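Local coordinates for Serine/threonine-protein kinase PknE (Mycobacterium tuberculosis, PDB 2H34) that transfers phosphate from ATP to serine and threonine residues of proteins, through the kinase domain, probably cytoplasmic, of a membrane-bound bacterial kinase, at residues I61-L66 and V111-I116; S68-S73 and D106-V111. All blocks are in the same frame, centred on the assembly; numbering follows the deposited sequence.

Interaction 1 of 2, residues I61-L66 and V111-I116; sequences IVALKL and VDMRLI
Residues 61-66 and 111-114 run as neighbouring antiparallel strands, their segment axes 4.7 Å apart and 143° between directions. Four backbone hydrogen bonds join them. Ala63 and Met113 exchange one pair: Ala63 N reaches Met113 O at 2.8 Å, and Met113 N returns to Ala63 O. Lys65 and Val111 form the second hydrogen-bonded pair, with Lys65 N 3.0 Å from Val111 O. The non-hydrogen-bonded pair Leu64 and Asp112 lies between them. Ala63, Lys65, Val111 and Met113, a selenomethionine, point to one face of the sheet. There Ala63 CB meets Met113 CG at 4.0 Å. On the face of Leu64 and Asp112, Leu64 CG is anti to the backbone N (chi1 176°). With chi2 at 61°, CD1 turns toward the neighbouring strand, where Val111 O is nearest. The Val62 and Asp112 side chains cross at about a right angle, Val62 CB 3.5 Å from Asp112 OD1. His100 and Tyr36 hydrogen-bond the two carboxylate oxygens of Asp112. Lys65 is the predicted ATP-binding lysine, and its NZ forms a salt bridge to Asp177, the aspartate of the DFG motif. Strand 49-55 flanks 60-66 and strand 99-105 flanks 108-114, which makes this an inner pairing of the five-stranded N-lobe sheet.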
loop_
_atom_site.group_PDB
_atom_site.type_symbol
_atom_site.label_atom_id
_atom_site.label_comp_id
_atom_site.label_asym_id
_atom_site.label_seq_id
_atom_site.Cartn_x
_atom_site.Cartn_y
_atom_site.Cartn_z
ATOM N N ILE A 61 -13.056 -12.950 15.870
ATOM C CA ILE A 61 -12.538 -13.375 14.576
ATOM C C ILE A 61 -11.431 -12.441 14.137
ATOM O O ILE A 61 -11.632 -11.227 14.036
ATOM C CB ILE A 61 -13.617 -13.419 13.466
ATOM C CG1 ILE A 61 -14.960 -13.939 14.006
ATOM C CG2 ILE A 61 -13.119 -14.271 12.290
ATOM C CD1 ILE A 61 -16.185 -13.440 13.227
ATOM N N VAL A 62 -10.267 -13.016 13.864
ATOM C CA VAL A 62 -9.087 -12.230 13.532
ATOM C C VAL A 62 -8.490 -12.663 12.200
ATOM O O VAL A 62 -8.809 -13.735 11.688
ATOM C CB VAL A 62 -8.016 -12.299 14.662
ATOM C CG1 VAL A 62 -8.564 -11.718 15.956
ATOM C CG2 VAL A 62 -7.546 -13.727 14.888
ATOM N N ALA A 63 -7.638 -11.814 11.635
ATOM C CA ALA A 63 -6.849 -12.185 10.471
ATOM C C ALA A 63 -5.533 -12.776 10.957
ATOM O O ALA A 63 -4.889 -12.219 11.843
ATOM C CB ALA A 63 -6.606 -10.977 9.583
ATOM N N LEU A 64 -5.150 -13.918 10.401
ATOM C CA LEU A 64 -3.932 -14.578 10.831
ATOM C C LEU A 64 -3.037 -14.928 9.657
ATOM O O LEU A 64 -3.435 -15.673 8.761
ATOM C CB LEU A 64 -4.258 -15.822 11.657
ATOM C CG LEU A 64 -3.084 -16.691 12.126
ATOM C CD1 LEU A 64 -2.125 -15.923 13.024
ATOM C CD2 LEU A 64 -3.592 -17.934 12.839
ATOM N N LYS A 65 -1.828 -14.376 9.673
ATOM C CA LYS A 65 -0.836 -14.669 8.656
ATOM C C LYS A 65 0.044 -15.806 9.132
ATOM O O LYS A 65 0.580 -15.756 10.239
ATOM C CB LYS A 65 0.019 -13.436 8.366
ATOM C CG LYS A 65 1.166 -13.692 7.391
ATOM C CD LYS A 65 2.106 -12.501 7.277
ATOM C CE LYS A 65 1.599 -11.488 6.267
ATOM N NZ LYS A 65 2.294 -10.183 6.432
ATOM N N LEU A 66 0.184 -16.829 8.289
ATOM C CA LEU A 66 1.057 -17.973 8.568
ATOM C C LEU A 66 2.157 -18.074 7.532
ATOM O O LEU A 66 1.883 -18.249 6.342
ATOM C CB LEU A 66 0.260 -19.274 8.571
ATOM C CG LEU A 66 -0.738 -19.490 9.703
ATOM C CD1 LEU A 66 -1.604 -20.697 9.390
ATOM C CD2 LEU A 66 -0.017 -19.664 11.030
ATOM N N VAL A 111 1.429 -14.214 12.811
ATOM C CA VAL A 111 1.061 -12.846 13.174
ATOM C C VAL A 111 -0.461 -12.723 13.208
ATOM O O VAL A 111 -1.142 -12.952 12.210
ATOM C CB VAL A 111 1.667 -11.793 12.220
ATOM C CG1 VAL A 111 1.179 -10.406 12.590
ATOM C CG2 VAL A 111 3.191 -11.833 12.267
ATOM N N ASP A 112 -0.982 -12.379 14.379
ATOM C CA ASP A 112 -2.412 -12.248 14.593
ATOM C C ASP A 112 -2.782 -10.782 14.530
ATOM O O ASP A 112 -2.243 -9.966 15.272
ATOM C CB ASP A 112 -2.778 -12.836 15.956
ATOM C CG ASP A 112 -4.141 -12.389 16.454
ATOM O OD1 ASP A 112 -4.780 -11.522 15.821
ATOM O OD2 ASP A 112 -4.576 -12.905 17.501
HETATM N N MSE A 113 -3.722 -10.449 13.657
HETATM C CA MSE A 113 -4.115 -9.057 13.465
HETATM C C MSE A 113 -5.620 -8.879 13.367
HETATM O O MSE A 113 -6.354 -9.834 13.108
HETATM C CB MSE A 113 -3.445 -8.489 12.221
HETATM C CG MSE A 113 -3.270 -9.513 11.136
HETATM SE SE MSE A 113 -2.396 -8.852 9.547
HETATM C CE MSE A 113 -0.481 -9.158 9.997
ATOM N N ARG A 114 -6.051 -7.638 13.586
ATOM C CA ARG A 114 -7.436 -7.191 13.425
ATOM C C ARG A 114 -7.964 -7.495 12.017
ATOM O O ARG A 114 -7.273 -7.275 11.014
ATOM C CB ARG A 114 -7.494 -5.686 13.732
ATOM C CG ARG A 114 -8.870 -5.023 13.762
ATOM C CD ARG A 114 -9.026 -4.245 15.066
ATOM N NE ARG A 114 -9.637 -2.927 14.908
ATOM C CZ ARG A 114 -9.903 -2.104 15.922
ATOM N NH1 ARG A 114 -9.617 -2.468 17.161
ATOM N NH2 ARG A 114 -10.450 -0.913 15.707
ATOM N N LEU A 115 -9.181 -8.026 11.950
ATOM C CA LEU A 115 -9.792 -8.359 10.670
ATOM C C LEU A 115 -10.559 -7.181 10.102
ATOM O O LEU A 115 -11.416 -6.612 10.775
ATOM C CB LEU A 115 -10.747 -9.542 10.815
ATOM C CG LEU A 115 -11.660 -9.723 9.596
ATOM C CD1 LEU A 115 -11.096 -10.767 8.635
ATOM C CD2 LEU A 115 -13.087 -10.051 10.024
ATOM N N ILE A 116 -10.284 -6.847 8.848
ATOM C CA ILE A 116 -10.961 -5.729 8.234
ATOM C C ILE A 116 -11.784 -6.137 7.036
ATOM O O ILE A 116 -11.382 -7.003 6.274
ATOM C CB ILE A 116 -9.974 -4.631 7.852
ATOM C CG1 ILE A 116 -9.334 -4.042 9.114
ATOM C CG2 ILE A 116 -10.668 -3.541 7.050
ATOM C CD1 ILE A 116 -10.343 -3.596 10.179
#

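Interaction 2 of 2, residues S68-S73 and D106-V111; sequences SETLSS and DGQLYV
Gln108 carries its amide to the backbone of residues 68-70, where NE2 lies 3.3 Å from Thr70 N. The approach sets donor against donor, so it is not a hydrogen bond. NE2 bonds instead to Met67 O, just before residue 68, and this holds the amide beside the chain. The Gln108 side chain is bent at chi2 (101°), which turns the amide out of line with the first part of the chain. Thr70 crosses it obliquely, and OG1 comes to 3.5 Å from Gln108 NE2. The partners belong to the kinase N-lobe: 68-73 lies in the loop between strand 60-66 and helix 75-88, the αC helix of kinases, and 108-111 leads along strand 108-114 after the hairpin turn from strand 99-105. Gly107 in that turn has a positive phi, which suits glycine. Leu109 points its CD1 branch at the Ser72 hydroxyl, with CD1 4.1 Å from OG, a loose contact. Ser72 is the centre of an inverse gamma turn. Within the loop, Ser73 OG donates a hydrogen bond to Thr70 O at 3.1 Å, approaching from above the carbonyl plane. Ser72 and Leu109 both also touch Met81 of helix 75-88.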
loop_
_atom_site.group_PDB
_atom_site.type_symbol
_atom_site.label_atom_id
_atom_site.label_comp_id
_atom_site.label_asym_id
_atom_site.label_seq_id
_atom_site.Cartn_x
_atom_site.Cartn_y
_atom_site.Cartn_z
ATOM N N SER A 68 3.772 -19.933 5.908
ATOM C CA SER A 68 3.505 -21.360 5.591
ATOM C C SER A 68 4.705 -22.258 5.268
ATOM O O SER A 68 5.810 -21.799 4.965
ATOM C CB SER A 68 2.545 -21.444 4.421
ATOM O OG SER A 68 2.031 -22.758 4.277
ATOM N N GLU A 69 4.505 -23.282 5.423
ATOM C CA GLU A 69 5.331 -24.464 5.086
ATOM C C GLU A 69 6.726 -24.434 5.731
ATOM O O GLU A 69 7.668 -25.169 5.318
ATOM C CB GLU A 69 5.424 -24.586 3.555
ATOM C CG GLU A 69 6.336 -25.690 3.005
ATOM C CD GLU A 69 6.084 -27.073 3.593
ATOM O OE1 GLU A 69 4.913 -27.508 3.630
ATOM O OE2 GLU A 69 7.065 -27.733 4.005
ATOM N N THR A 70 6.849 -23.588 6.767
ATOM C CA THR A 70 8.108 -23.477 7.533
ATOM C C THR A 70 9.298 -23.240 6.591
ATOM O O THR A 70 10.235 -24.045 6.544
ATOM C CB THR A 70 8.325 -24.735 8.435
ATOM O OG1 THR A 70 7.113 -25.031 9.138
ATOM C CG2 THR A 70 9.455 -24.494 9.437
ATOM N N LEU A 71 9.227 -22.136 5.845
ATOM C CA LEU A 71 10.319 -21.726 4.961
ATOM C C LEU A 71 11.452 -21.113 5.780
ATOM O O LEU A 71 12.629 -21.222 5.416
ATOM C CB LEU A 71 9.830 -20.751 3.878
ATOM C CG LEU A 71 9.661 -19.257 4.184
ATOM C CD1 LEU A 71 9.922 -18.432 2.933
ATOM C CD2 LEU A 71 8.274 -18.962 4.759
ATOM N N SER A 72 11.083 -20.491 6.899
ATOM C CA SER A 72 12.047 -19.876 7.800
ATOM C C SER A 72 12.537 -20.837 8.882
ATOM O O SER A 72 12.613 -20.475 10.059
ATOM C CB SER A 72 11.451 -18.635 8.445
ATOM O OG SER A 72 10.632 -18.998 9.540
ATOM N N SER A 73 12.859 -22.064 8.485
ATOM C CA SER A 73 13.710 -22.910 9.304
ATOM C C SER A 73 15.069 -22.223 9.296
ATOM O O SER A 73 15.847 -22.327 10.243
ATOM C CB SER A 73 13.805 -24.315 8.712
ATOM O OG SER A 73 12.515 -24.849 8.467
ATOM N N ASP A 106 3.897 -24.547 17.217
ATOM C CA ASP A 106 4.169 -25.719 16.366
ATOM C C ASP A 106 5.198 -25.423 15.283
ATOM O O ASP A 106 4.974 -25.721 14.108
ATOM C CB ASP A 106 2.885 -26.242 15.695
ATOM C CG ASP A 106 1.743 -26.440 16.670
ATOM O OD1 ASP A 106 2.008 -26.762 17.853
ATOM O OD2 ASP A 106 0.577 -26.281 16.241
ATOM N N GLY A 107 6.315 -24.819 15.673
ATOM C CA GLY A 107 7.322 -24.406 14.704
ATOM C C GLY A 107 6.897 -23.209 13.866
ATOM O O GLY A 107 7.723 -22.345 13.566
ATOM N N GLN A 108 5.613 -23.155 13.502
ATOM C CA GLN A 108 5.075 -22.119 12.605
ATOM C C GLN A 108 5.061 -20.737 13.253
ATOM O O GLN A 108 4.561 -20.564 14.370
ATOM C CB GLN A 108 3.656 -22.482 12.134
ATOM C CG GLN A 108 3.304 -22.008 10.717
ATOM C CD GLN A 108 3.395 -23.125 9.675
ATOM O OE1 GLN A 108 2.673 -24.123 9.747
ATOM N NE2 GLN A 108 4.281 -22.951 8.693
ATOM N N LEU A 109 5.616 -19.760 12.541
ATOM C CA LEU A 109 5.597 -18.369 12.987
ATOM C C LEU A 109 4.334 -17.668 12.509
ATOM O O LEU A 109 3.978 -17.728 11.334
ATOM C CB LEU A 109 6.851 -17.614 12.532
ATOM C CG LEU A 109 8.198 -18.068 13.117
ATOM C CD1 LEU A 109 9.288 -17.020 12.892
ATOM C CD2 LEU A 109 8.087 -18.388 14.603
ATOM N N TYR A 110 3.660 -17.006 13.436
ATOM C CA TYR A 110 2.366 -16.424 13.158
ATOM C C TYR A 110 2.331 -14.929 13.485
ATOM O O TYR A 110 3.119 -14.439 14.303
ATOM C CB TYR A 110 1.287 -17.188 13.932
ATOM C CG TYR A 110 1.240 -16.895 15.423
ATOM C CD1 TYR A 110 2.152 -17.479 16.305
ATOM C CD2 TYR A 110 0.267 -16.044 15.951
ATOM C CE1 TYR A 110 2.100 -17.207 17.674
ATOM C CE2 TYR A 110 0.208 -15.766 17.313
ATOM C CZ TYR A 110 1.121 -16.350 18.167
ATOM O OH TYR A 110 1.048 -16.066 19.513
ATOM N N VAL A 111 1.429 -14.214 12.811
ATOM C CA VAL A 111 1.061 -12.846 13.174
ATOM C C VAL A 111 -0.461 -12.723 13.208
ATOM O O VAL A 111 -1.142 -12.952 12.210
ATOM C CB VAL A 111 1.667 -11.793 12.220
ATOM C CG1 VAL A 111 1.179 -10.406 12.590
ATOM C CG2 VAL A 111 3.191 -11.833 12.267
#

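From the N terminus, strand 60-66 comes first and leads through Met67 into the loop 68-73. The chain then forms helix 75-88 and strand 99-105, turns at 106-107, and returns along strand 108-114. Interaction 2 closes the smaller loop, from 68-73 to 106-111. Interaction 1 closes the larger one, from 61-66 to 111-116, so interaction 2 lies within the loop of interaction 1. Val111 belongs to both. The two contacts also touch directly, as Tyr110 CB packs on Leu64 and Leu66, and Gln108 on Leu66. Interaction 1 joins two central strands of the N-lobe sheet, while interaction 2 ties the approach to helix 75-88 to the hairpin end of strand 108-114.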